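Local coordinates for glycosyl hydrolases family 31 family protein (Aspergillus niger, PDB 6DRU) that releases alpha-xylose from the non-reducing terminal glucose of xyloglucan oligosaccharides, at residues D27-R32 and R74-G79; I81-T86 and L97-V102; N531-E536 and T561-D566. All coordinates share one frame; numbering follows the deposited sequence.

Overall arrangement
Interactions 1 and 2 form one continuous patch near the N-terminal end of the chain, with centres about 7 Å apart. They share the four-stranded antiparallel sheet 74-78, 81-85, 98-102, 108-113: interaction 1 sets its edge strand 74-78 against strand 28-35 of the large mixed sheet, and interaction 2 pairs its two middle strands. F29 links them, since its ring meets L76 and also packs on I81, L83 and F99. Interaction 3 comes last along the chain, on the opposite side of its centre and about 60 Å away between centres, where the start of helix 535-548 meets a loop. The first two thus lie in the beta-rich N-terminal part, the third in the part with the catalytic barrel.

Interaction 1. Residues D27-R32 and R74-G79; sequences DGFRVR and RTLRNG. With NAG (2-acetamido-2-deoxy-beta-D-glucopyranose), chain L.
D27 and G79 bring the two segments together at one end, with their CA atoms 4.4 Å apart, and from there the strands diverge. Strands 28-32 and 74-78 run at 127° to each other, and their axes come no nearer than 7.9 Å, so this is sheet-on-sheet packing and not strand pairing. One side-chain bond bridges the gap: N78 ND2 donates to G28 O at 2.9 Å, in the carbonyl plane and on a lone pair, with the acceptor close to the amide plane. A chi1 of 172° swings the N78 amide away from its own N and across to strand 28-32. Farther along strand 28-32, F29 brings its ring edge to the other backbone, CZ lying 3.5 Å from L76 O, while F29 CE1 touches L76 CD2 at 4.2 Å. At the converging end D27 OD1 sits 3.3 Å from G79 CA. G79 O in turn receives R77 NE at 3.0 Å, in the plane of the guanidinium. The buried polar groups are well supplied: D27 OD1 takes N80 N and D27 OD2 forms a salt bridge with R234, while N78 bonds Y2 and G25 as well as G28. Polar pairing thus fixes the close end, and apolar packing around F29 fills the widening angle.

Interaction 2. Residues I81-T86 and L97-V102; sequences IILRTT and LSFYRV. With MAN (alpha-D-mannopyranose), chain I.
I82 and Y100 form the hydrogen-bonded pair at the middle of a four-stranded antiparallel sheet, on a surface beside a glycan attached to the protein. I82 N reaches Y100 O at 2.8 Å and Y100 N returns to I82 O at 2.9 Å; farther along, R84 N donates to S98 O at 3.0 Å. The non-hydrogen-bonded pairs I81-R101 and L83-F99 flank I82-Y100, with the two strands at 150°. S98 adds a side-chain bond: with chi1 at 61° its hydroxyl turns to R84 O, OG standing 2.6 Å away on a lone pair in the carbonyl plane. In the sheet order 74-78, 81-85, 98-102, 108-113, I81, L83 and F99 project from the face that meets F29 of strand 28-35. The other face bears I82, whose CD1 packs on V102 CG2, and Y100. Over the Y100 ring comes R84 in a cation-pi contact, CZ 4.9 Å from the ring centroid, with the guanidinium plane turned 74° from the ring and NH1 leading. That NH1 also forms a salt bridge with E108, which probably helps fix its rotation. Mannose O4 of chain I sits over a guanidinium face, 3.6 Å from R84 NH1, while the Y100 hydroxyl touches C6 of the same sugar.

Interaction 3. Residues N531-E536 and T561-D566; sequences NIDTPE and TCYFQD. With MAN (alpha-D-mannopyranose), chain C; BMA (beta-D-mannopyranose), chain B; NAG (2-acetamido-2-deoxy-beta-D-glucopyranose), chain D.
N531 meets T561 through a single backbone bridge, and its side chain then works in two directions. A chi1 of -161° carries the amide over to the Y563 ring, where ND2 stands above one face, displaced toward the rim, 3.3 Å from Y563 CE1; amide and ring planes are 65° apart. The other amide atom, N531 OD1, accepts from D533 N at 3.1 Å, forming an Asx turn. I532 supplies one bond of that bridge, its N donating to T561 O at 3.0 Å, while its CG1 packs on C562 CB at 3.7 Å. D533 makes the main polar grip. Its OD2 collects two successive backbone N-H groups, Y563 N at 2.6 Å on the anti lone pair and F564 N at 3.2 Å nearly in line with the C-O bond. The two donors would be expected to stabilise the carboxylate charge, and they tie the 563-564 backbone to D533. T534 closes a type I turn begun at N531: both its N and its OG1 donate to N531 O. T534 and Y563 cross at about a right angle, CG2 lying nearest the Y563 OH.

Beyond this grip the 561-566 loop runs into the attached glycan, with Q565 N donating to mannose O4 (chain C) at 2.9 Å and Q565 O accepting from O2 of the beta-mannose. A disulfide from C562 to C570 ties the loop back on itself. T534 is the N-cap of helix 535-548, so the contact joins the start of that helix to the long loop between strand 554-555 and helix 582-594 in the TIM-barrel region.

Interaction 1. Residues D27-R32 and R74-G79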
loop_
_atom_site.group_PDB
_atom_site.type_symbol
_atom_site.label_atom_id
_atom_site.label_comp_id
_atom_site.label_asym_id
_atom_site.label_seq_id
_atom_site.Cartn_x
_atom_site.Cartn_y
_atom_site.Cartn_z
ATOM N N ASP A 27 -28.072 -30.477 5.478
ATOM C CA ASP A 27 -28.221 -29.939 4.123
ATOM C C ASP A 27 -27.311 -28.735 3.884
ATOM O O ASP A 27 -27.698 -27.769 3.227
ATOM C CB ASP A 27 -29.678 -29.564 3.841
ATOM C CG ASP A 27 -30.666 -30.536 4.457
ATOM O OD1 ASP A 27 -30.702 -31.709 4.031
ATOM O OD2 ASP A 27 -31.417 -30.118 5.367
ATOM N N GLY A 28 -26.089 -28.794 4.398
ATOM C CA GLY A 28 -25.180 -27.668 4.296
ATOM C C GLY A 28 -23.770 -28.095 3.950
ATOM O O GLY A 28 -23.329 -29.198 4.278
ATOM N N PHE A 29 -23.065 -27.194 3.265
ATOM C CA PHE A 29 -21.644 -27.337 2.981
ATOM C C PHE A 29 -20.909 -26.097 3.469
ATOM O O PHE A 29 -21.431 -24.981 3.382
ATOM C CB PHE A 29 -21.381 -27.541 1.485
ATOM C CG PHE A 29 -21.556 -28.960 1.028
ATOM C CD1 PHE A 29 -20.783 -29.973 1.568
ATOM C CD2 PHE A 29 -22.489 -29.279 0.056
ATOM C CE1 PHE A 29 -20.940 -31.283 1.149
ATOM C CE2 PHE A 29 -22.650 -30.585 -0.368
ATOM C CZ PHE A 29 -21.873 -31.588 0.180
ATOM N N ARG A 30 -19.703 -26.298 3.991
ATOM C CA ARG A 30 -18.825 -25.208 4.393
ATOM C C ARG A 30 -17.600 -25.197 3.490
ATOM O O ARG A 30 -16.935 -26.226 3.328
ATOM C CB ARG A 30 -18.401 -25.344 5.856
ATOM C CG ARG A 30 -17.539 -24.192 6.337
ATOM C CD ARG A 30 -17.019 -24.425 7.743
ATOM N NE ARG A 30 -16.440 -23.208 8.300
ATOM C CZ ARG A 30 -15.762 -23.157 9.441
ATOM N NH1 ARG A 30 -15.569 -24.261 10.151
ATOM N NH2 ARG A 30 -15.272 -22.001 9.871
ATOM N N VAL A 31 -17.305 -24.039 2.904
ATOM C CA VAL A 31 -16.211 -23.889 1.952
ATOM C C VAL A 31 -15.212 -22.887 2.511
ATOM O O VAL A 31 -15.595 -21.790 2.935
ATOM C CB VAL A 31 -16.719 -23.442 0.569
ATOM C CG1 VAL A 31 -15.551 -23.184 -0.368
ATOM C CG2 VAL A 31 -17.645 -24.490 -0.014
ATOM N N ARG A 32 -13.937 -23.269 2.516
ATOM C CA ARG A 32 -12.846 -22.394 2.921
ATOM C C ARG A 32 -11.732 -22.469 1.888
ATOM O O ARG A 32 -11.406 -23.553 1.394
ATOM C CB ARG A 32 -12.318 -22.765 4.314
ATOM C CG ARG A 32 -13.157 -22.191 5.444
ATOM C CD ARG A 32 -12.652 -22.613 6.812
ATOM N NE ARG A 32 -12.899 -24.026 7.076
ATOM C CZ ARG A 32 -12.680 -24.615 8.247
ATOM N NH1 ARG A 32 -12.212 -23.913 9.270
ATOM N NH2 ARG A 32 -12.934 -25.908 8.397
ATOM N N ARG A 74 -15.693 -34.579 -9.145
ATOM C CA ARG A 74 -16.125 -35.384 -8.010
ATOM C C ARG A 74 -17.501 -34.915 -7.558
ATOM O O ARG A 74 -17.998 -33.867 -7.982
ATOM C CB ARG A 74 -15.134 -35.307 -6.839
ATOM C CG ARG A 74 -13.679 -35.440 -7.239
ATOM C CD ARG A 74 -12.776 -35.533 -6.027
ATOM N NE ARG A 74 -11.607 -36.362 -6.299
ATOM C CZ ARG A 74 -11.486 -37.631 -5.925
ATOM N NH1 ARG A 74 -12.467 -38.222 -5.257
ATOM N NH2 ARG A 74 -10.383 -38.306 -6.218
ATOM N N THR A 75 -18.117 -35.705 -6.681
ATOM C CA THR A 75 -19.457 -35.423 -6.185
ATOM C C THR A 75 -19.542 -35.806 -4.715
ATOM O O THR A 75 -19.032 -36.852 -4.307
ATOM C CB THR A 75 -20.526 -36.178 -6.994
ATOM O OG1 THR A 75 -20.434 -35.811 -8.377
ATOM C CG2 THR A 75 -21.923 -35.852 -6.485
ATOM N N LEU A 76 -20.191 -34.951 -3.926
ATOM C CA LEU A 76 -20.389 -35.187 -2.505
ATOM C C LEU A 76 -21.796 -34.743 -2.138
ATOM O O LEU A 76 -22.257 -33.691 -2.587
ATOM C CB LEU A 76 -19.350 -34.438 -1.656
ATOM C CG LEU A 76 -18.825 -35.131 -0.393
ATOM C CD1 LEU A 76 -17.678 -34.331 0.207
ATOM C CD2 LEU A 76 -19.919 -35.352 0.648
ATOM N N ARG A 77 -22.476 -35.550 -1.328
ATOM C CA ARG A 77 -23.853 -35.281 -0.947
ATOM C C ARG A 77 -23.988 -35.295 0.567
ATOM O O ARG A 77 -23.450 -36.178 1.243
ATOM C CB ARG A 77 -24.819 -36.304 -1.557
ATOM C CG ARG A 77 -26.256 -36.130 -1.092
ATOM C CD ARG A 77 -27.218 -37.035 -1.838
ATOM N NE ARG A 77 -28.587 -36.852 -1.367
ATOM C CZ ARG A 77 -29.644 -37.473 -1.876
ATOM N NH1 ARG A 77 -29.495 -38.325 -2.881
ATOM N NH2 ARG A 77 -30.851 -37.242 -1.379
ATOM N N ASN A 78 -24.710 -34.306 1.089
ATOM C CA ASN A 78 -25.042 -34.227 2.508
ATOM C C ASN A 78 -26.480 -33.740 2.610
ATOM O O ASN A 78 -26.773 -32.594 2.256
ATOM C CB ASN A 78 -24.091 -33.291 3.253
ATOM C CG ASN A 78 -24.529 -33.030 4.680
ATOM O OD1 ASN A 78 -25.151 -33.881 5.317
ATOM N ND2 ASN A 78 -24.213 -31.844 5.189
ATOM N N GLY A 79 -27.371 -34.601 3.084
ATOM C CA GLY A 79 -28.773 -34.221 3.151
ATOM C C GLY A 79 -29.360 -34.115 1.759
ATOM O O GLY A 79 -29.232 -35.031 0.938
HETATM C C1 NAG L . -19.653 -41.292 -1.847
HETATM C C2 NAG L . -18.619 -42.052 -2.652
HETATM C C3 NAG L . -18.287 -41.352 -3.917
HETATM C C4 NAG L . -19.548 -41.025 -4.688
HETATM C C5 NAG L . -20.525 -40.281 -3.804
HETATM C C6 NAG L . -21.816 -40.051 -4.558
HETATM C C7 NAG L . -17.289 -43.404 -1.079
HETATM C C8 NAG L . -16.037 -43.595 -0.252
HETATM N N2 NAG L . -17.444 -42.236 -1.871
HETATM O O3 NAG L . -17.410 -42.152 -4.675
HETATM O O4 NAG L . -19.227 -40.224 -5.803
HETATM O O5 NAG L . -20.784 -41.042 -2.647
HETATM O O6 NAG L . -22.424 -38.864 -4.098
HETATM O O7 NAG L . -18.161 -44.250 -1.064
#

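Interaction 2. Residues I81-T86 and L97-V102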
loop_
_atom_site.group_PDB
_atom_site.type_symbol
_atom_site.label_atom_id
_atom_site.label_comp_id
_atom_site.label_asym_id
_atom_site.label_seq_id
_atom_site.Cartn_x
_atom_site.Cartn_y
_atom_site.Cartn_z
ATOM N N ILE A 81 -28.571 -31.452 -0.264
ATOM C CA ILE A 81 -27.668 -30.617 -1.049
ATOM C C ILE A 81 -26.556 -31.496 -1.602
ATOM O O ILE A 81 -26.084 -32.424 -0.931
ATOM C CB ILE A 81 -27.106 -29.445 -0.215
ATOM C CG1 ILE A 81 -26.437 -28.411 -1.121
ATOM C CG2 ILE A 81 -26.115 -29.924 0.832
ATOM C CD1 ILE A 81 -25.971 -27.173 -0.387
ATOM N N ILE A 82 -26.164 -31.233 -2.846
ATOM C CA ILE A 82 -25.118 -31.991 -3.520
ATOM C C ILE A 82 -24.085 -31.018 -4.065
ATOM O O ILE A 82 -24.434 -29.977 -4.631
ATOM C CB ILE A 82 -25.693 -32.864 -4.658
ATOM C CG1 ILE A 82 -26.507 -34.029 -4.089
ATOM C CG2 ILE A 82 -24.589 -33.383 -5.566
ATOM C CD1 ILE A 82 -26.964 -35.018 -5.143
ATOM N N LEU A 83 -22.813 -31.362 -3.892
ATOM C CA LEU A 83 -21.708 -30.610 -4.467
ATOM C C LEU A 83 -21.151 -31.370 -5.661
ATOM O O LEU A 83 -20.962 -32.588 -5.603
ATOM C CB LEU A 83 -20.606 -30.381 -3.430
ATOM C CG LEU A 83 -19.177 -30.207 -3.953
ATOM C CD1 LEU A 83 -18.984 -28.849 -4.617
ATOM C CD2 LEU A 83 -18.170 -30.417 -2.834
ATOM N N ARG A 84 -20.900 -30.647 -6.748
ATOM C CA ARG A 84 -20.307 -31.220 -7.953
ATOM C C ARG A 84 -19.143 -30.339 -8.384
ATOM O O ARG A 84 -19.349 -29.205 -8.828
ATOM C CB ARG A 84 -21.340 -31.347 -9.074
ATOM C CG ARG A 84 -22.323 -32.491 -8.887
ATOM C CD ARG A 84 -23.010 -32.853 -10.197
ATOM N NE ARG A 84 -23.871 -34.023 -10.056
ATOM C CZ ARG A 84 -25.187 -33.969 -9.877
ATOM N NH1 ARG A 84 -25.804 -32.797 -9.817
ATOM N NH2 ARG A 84 -25.887 -35.088 -9.758
ATOM N N THR A 85 -17.922 -30.853 -8.242
ATOM C CA THR A 85 -16.752 -30.156 -8.759
ATOM C C THR A 85 -16.654 -30.384 -10.262
ATOM O O THR A 85 -16.801 -31.513 -10.739
ATOM C CB THR A 85 -15.476 -30.631 -8.060
ATOM O OG1 THR A 85 -15.271 -32.027 -8.314
ATOM C CG2 THR A 85 -15.570 -30.399 -6.557
ATOM N N THR A 86 -16.421 -29.307 -11.011
ATOM C CA THR A 86 -16.392 -29.362 -12.464
ATOM C C THR A 86 -15.217 -28.537 -12.969
ATOM O O THR A 86 -14.490 -27.907 -12.194
ATOM C CB THR A 86 -17.707 -28.858 -13.074
ATOM O OG1 THR A 86 -18.019 -27.563 -12.546
ATOM C CG2 THR A 86 -18.848 -29.823 -12.773
ATOM N N LEU A 97 -16.744 -25.104 -8.262
ATOM C CA LEU A 97 -17.782 -25.597 -7.369
ATOM C C LEU A 97 -19.169 -25.299 -7.928
ATOM O O LEU A 97 -19.395 -24.248 -8.535
ATOM C CB LEU A 97 -17.638 -24.979 -5.976
ATOM C CG LEU A 97 -16.259 -25.069 -5.319
ATOM C CD1 LEU A 97 -16.314 -24.558 -3.888
ATOM C CD2 LEU A 97 -15.732 -26.495 -5.360
ATOM N N SER A 98 -20.094 -26.235 -7.712
ATOM C CA SER A 98 -21.494 -26.067 -8.077
ATOM C C SER A 98 -22.346 -26.799 -7.051
ATOM O O SER A 98 -21.966 -27.875 -6.580
ATOM C CB SER A 98 -21.780 -26.596 -9.487
ATOM O OG SER A 98 -21.508 -27.981 -9.583
ATOM N N PHE A 99 -23.492 -26.216 -6.710
ATOM C CA PHE A 99 -24.346 -26.720 -5.642
ATOM C C PHE A 99 -25.754 -26.971 -6.160
ATOM O O PHE A 99 -26.365 -26.087 -6.772
ATOM C CB PHE A 99 -24.380 -25.739 -4.466
ATOM C CG PHE A 99 -23.046 -25.540 -3.809
ATOM C CD1 PHE A 99 -22.606 -26.416 -2.828
ATOM C CD2 PHE A 99 -22.226 -24.489 -4.179
ATOM C CE1 PHE A 99 -21.376 -26.240 -2.222
ATOM C CE2 PHE A 99 -20.994 -24.308 -3.580
ATOM C CZ PHE A 99 -20.569 -25.185 -2.599
ATOM N N TYR A 100 -26.266 -28.173 -5.905
ATOM C CA TYR A 100 -27.611 -28.567 -6.292
ATOM C C TYR A 100 -28.415 -28.967 -5.063
ATOM O O TYR A 100 -27.860 -29.340 -4.026
ATOM C CB TYR A 100 -27.589 -29.737 -7.286
ATOM C CG TYR A 100 -26.860 -29.458 -8.580
ATOM C CD1 TYR A 100 -25.476 -29.552 -8.656
ATOM C CD2 TYR A 100 -27.558 -29.115 -9.732
ATOM C CE1 TYR A 100 -24.807 -29.304 -9.840
ATOM C CE2 TYR A 100 -26.899 -28.866 -10.920
ATOM C CZ TYR A 100 -25.523 -28.961 -10.969
ATOM O OH TYR A 100 -24.862 -28.713 -12.151
ATOM N N ARG A 101 -29.736 -28.885 -5.190
ATOM C CA ARG A 101 -30.657 -29.421 -4.198
ATOM C C ARG A 101 -31.427 -30.593 -4.792
ATOM O O ARG A 101 -31.901 -30.523 -5.929
ATOM C CB ARG A 101 -31.644 -28.357 -3.706
ATOM C CG ARG A 101 -32.910 -28.956 -3.100
ATOM C CD ARG A 101 -33.728 -27.942 -2.324
ATOM N NE ARG A 101 -33.987 -26.728 -3.091
ATOM C CZ ARG A 101 -34.807 -26.663 -4.132
ATOM N NH1 ARG A 101 -35.446 -27.748 -4.541
ATOM N NH2 ARG A 101 -34.984 -25.513 -4.770
ATOM N N VAL A 102 -31.553 -31.664 -4.015
ATOM C CA VAL A 102 -32.352 -32.818 -4.408
ATOM C C VAL A 102 -33.787 -32.550 -3.971
ATOM O O VAL A 102 -34.083 -32.509 -2.774
ATOM C CB VAL A 102 -31.814 -34.114 -3.791
ATOM C CG1 VAL A 102 -32.804 -35.248 -3.995
ATOM C CG2 VAL A 102 -30.468 -34.464 -4.392
HETATM C C1 MAN I . -26.967 -31.505 -16.498
HETATM C C2 MAN I . -27.552 -32.888 -16.673
HETATM C C3 MAN I . -27.832 -33.496 -15.315
HETATM C C4 MAN I . -26.636 -33.354 -14.396
HETATM C C5 MAN I . -26.075 -31.948 -14.450
HETATM C C6 MAN I . -24.819 -31.884 -13.612
HETATM O O2 MAN I . -26.648 -33.708 -17.377
HETATM O O3 MAN I . -28.125 -34.864 -15.477
HETATM O O4 MAN I . -27.033 -33.639 -13.074
HETATM O O5 MAN I . -25.762 -31.601 -15.779
HETATM O O6 MAN I . -23.788 -32.579 -14.277
#

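Interaction 3. Residues N531-E536 and T561-D566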
loop_
_atom_site.group_PDB
_atom_site.type_symbol
_atom_site.label_atom_id
_atom_site.label_comp_id
_atom_site.label_asym_id
_atom_site.label_seq_id
_atom_site.Cartn_x
_atom_site.Cartn_y
_atom_site.Cartn_z
ATOM N N ASN A 531 -43.290 17.839 16.810
ATOM C CA ASN A 531 -43.900 18.771 17.753
ATOM C C ASN A 531 -45.089 18.091 18.424
ATOM O O ASN A 531 -46.141 17.910 17.804
ATOM C CB ASN A 531 -44.317 20.059 17.050
ATOM C CG ASN A 531 -44.522 21.207 18.016
ATOM O OD1 ASN A 531 -45.053 21.025 19.113
ATOM N ND2 ASN A 531 -44.090 22.397 17.620
ATOM N N ILE A 532 -44.925 17.728 19.699
ATOM C CA ILE A 532 -45.964 17.006 20.425
ATOM C C ILE A 532 -47.182 17.864 20.721
ATOM O O ILE A 532 -48.196 17.341 21.197
ATOM C CB ILE A 532 -45.404 16.431 21.742
ATOM C CG1 ILE A 532 -44.902 17.558 22.647
ATOM C CG2 ILE A 532 -44.277 15.451 21.460
ATOM C CD1 ILE A 532 -44.649 17.122 24.071
ATOM N N ASP A 533 -47.112 19.168 20.457
ATOM C CA ASP A 533 -48.238 20.060 20.677
ATOM C C ASP A 533 -49.028 20.345 19.409
ATOM O O ASP A 533 -50.078 20.991 19.485
ATOM C CB ASP A 533 -47.759 21.383 21.288
ATOM C CG ASP A 533 -47.213 21.213 22.694
ATOM O OD1 ASP A 533 -47.777 20.401 23.460
ATOM O OD2 ASP A 533 -46.227 21.898 23.038
ATOM N N THR A 534 -48.555 19.885 18.252
ATOM C CA THR A 534 -49.346 20.105 17.049
ATOM C C THR A 534 -50.225 18.891 16.763
ATOM O O THR A 534 -49.812 17.753 17.010
ATOM C CB THR A 534 -48.448 20.372 15.844
ATOM O OG1 THR A 534 -47.684 19.197 15.546
ATOM C CG2 THR A 534 -47.507 21.535 16.128
ATOM N N PRO A 535 -51.438 19.114 16.251
ATOM C CA PRO A 535 -52.292 17.972 15.885
ATOM C C PRO A 535 -51.704 17.122 14.776
ATOM O O PRO A 535 -52.003 15.923 14.704
ATOM C CB PRO A 535 -53.603 18.642 15.447
ATOM C CG PRO A 535 -53.559 20.015 16.040
ATOM C CD PRO A 535 -52.117 20.402 16.048
ATOM N N GLU A 536 -50.874 17.708 13.911
ATOM C CA GLU A 536 -50.300 16.955 12.801
ATOM C C GLU A 536 -49.406 15.830 13.308
ATOM O O GLU A 536 -49.539 14.677 12.884
ATOM C CB GLU A 536 -49.511 17.889 11.881
ATOM C CG GLU A 536 -50.353 18.863 11.070
ATOM C CD GLU A 536 -50.745 20.106 11.852
ATOM O OE1 GLU A 536 -50.513 20.143 13.079
ATOM O OE2 GLU A 536 -51.274 21.054 11.235
ATOM N N THR A 561 -39.901 18.151 19.886
ATOM C CA THR A 561 -40.030 19.587 20.071
ATOM C C THR A 561 -41.445 19.888 20.551
ATOM O O THR A 561 -42.338 19.040 20.487
ATOM C CB THR A 561 -39.697 20.352 18.780
ATOM O OG1 THR A 561 -39.907 21.755 18.983
ATOM C CG2 THR A 561 -40.547 19.867 17.622
ATOM N N CYS A 562 -41.652 21.101 21.056
ATOM C CA CYS A 562 -42.918 21.425 21.698
ATOM C C CYS A 562 -43.050 22.935 21.834
ATOM O O CYS A 562 -42.083 23.684 21.672
ATOM C CB CYS A 562 -43.035 20.738 23.065
ATOM S SG CYS A 562 -41.745 21.168 24.272
ATOM N N TYR A 563 -44.277 23.372 22.123
ATOM C CA TYR A 563 -44.558 24.772 22.413
ATOM C C TYR A 563 -44.500 25.096 23.900
ATOM O O TYR A 563 -44.266 26.256 24.257
ATOM C CB TYR A 563 -45.942 25.158 21.881
ATOM C CG TYR A 563 -46.066 25.168 20.373
ATOM C CD1 TYR A 563 -44.991 25.518 19.565
ATOM C CD2 TYR A 563 -47.265 24.829 19.757
ATOM C CE1 TYR A 563 -45.110 25.530 18.183
ATOM C CE2 TYR A 563 -47.393 24.836 18.379
ATOM C CZ TYR A 563 -46.314 25.186 17.597
ATOM O OH TYR A 563 -46.443 25.194 16.225
ATOM N N PHE A 564 -44.708 24.105 24.768
ATOM C CA PHE A 564 -44.677 24.297 26.213
ATOM C C PHE A 564 -43.792 23.226 26.831
ATOM O O PHE A 564 -43.989 22.034 26.578
ATOM C CB PHE A 564 -46.086 24.244 26.807
ATOM C CG PHE A 564 -47.109 24.988 25.997
ATOM C CD1 PHE A 564 -47.079 26.371 25.920
ATOM C CD2 PHE A 564 -48.095 24.305 25.306
ATOM C CE1 PHE A 564 -48.015 27.058 25.170
ATOM C CE2 PHE A 564 -49.035 24.987 24.556
ATOM C CZ PHE A 564 -48.994 26.365 24.489
ATOM N N GLN A 565 -42.831 23.654 27.648
ATOM C CA GLN A 565 -41.817 22.770 28.205
ATOM C C GLN A 565 -41.746 22.938 29.715
ATOM O O GLN A 565 -41.774 24.061 30.226
ATOM C CB GLN A 565 -40.451 23.063 27.583
ATOM C CG GLN A 565 -39.473 21.910 27.630
ATOM C CD GLN A 565 -38.182 22.236 26.911
ATOM O OE1 GLN A 565 -38.191 22.849 25.845
ATOM N NE2 GLN A 565 -37.060 21.827 27.493
ATOM N N ASP A 566 -41.647 21.811 30.426
ATOM C CA ASP A 566 -41.559 21.804 31.882
ATOM C C ASP A 566 -40.457 20.868 32.369
ATOM O O ASP A 566 -40.516 20.357 33.492
ATOM C CB ASP A 566 -42.899 21.420 32.509
ATOM C CG ASP A 566 -43.421 20.085 32.003
ATOM O OD1 ASP A 566 -42.808 19.509 31.080
ATOM O OD2 ASP A 566 -44.449 19.610 32.533
HETATM C C1 MAN C . -41.466 28.178 30.565
HETATM C C2 MAN C . -42.737 28.554 29.837
HETATM C C3 MAN C . -42.987 27.551 28.732
HETATM C C4 MAN C . -41.752 27.431 27.868
HETATM C C5 MAN C . -40.538 27.170 28.735
HETATM C C6 MAN C . -39.305 27.093 27.862
HETATM O O2 MAN C . -42.605 29.843 29.284
HETATM O O3 MAN C . -44.076 27.973 27.944
HETATM O O4 MAN C . -41.921 26.366 26.962
HETATM O O5 MAN C . -40.383 28.214 29.667
HETATM O O6 MAN C . -38.191 26.712 28.639
HETATM C C1 BMA B . -40.449 25.306 34.483
HETATM C C2 BMA B . -41.040 25.525 33.085
HETATM C C3 BMA B . -41.209 27.023 32.841
HETATM C C4 BMA B . -41.964 27.693 34.001
HETATM C C5 BMA B . -41.287 27.362 35.339
HETATM C C6 BMA B . -42.036 27.912 36.539
HETATM O O2 BMA B . -42.334 24.947 33.008
HETATM O O3 BMA B . -41.868 27.283 31.607
HETATM O O4 BMA B . -41.979 29.099 33.815
HETATM O O5 BMA B . -41.225 25.937 35.477
HETATM O O6 BMA B . -43.154 27.071 36.794
HETATM C C1 NAG D . -38.178 21.376 36.744
HETATM C C2 NAG D . -39.398 22.040 37.346
HETATM C C3 NAG D . -40.263 22.708 36.340
HETATM C C4 NAG D . -39.457 23.496 35.327
HETATM C C5 NAG D . -38.335 22.643 34.779
HETATM C C6 NAG D . -37.500 23.423 33.786
HETATM C C7 NAG D . -39.999 20.895 39.439
HETATM C C8 NAG D . -40.791 19.835 40.172
HETATM N N2 NAG D . -40.146 21.048 38.037
HETATM O O3 NAG D . -41.185 23.534 37.015
HETATM O O4 NAG D . -40.299 23.902 34.274
HETATM O O5 NAG D . -37.528 22.244 35.855
HETATM O O6 NAG D . -36.680 24.333 34.482
HETATM O O7 NAG D . -39.234 21.616 40.049
#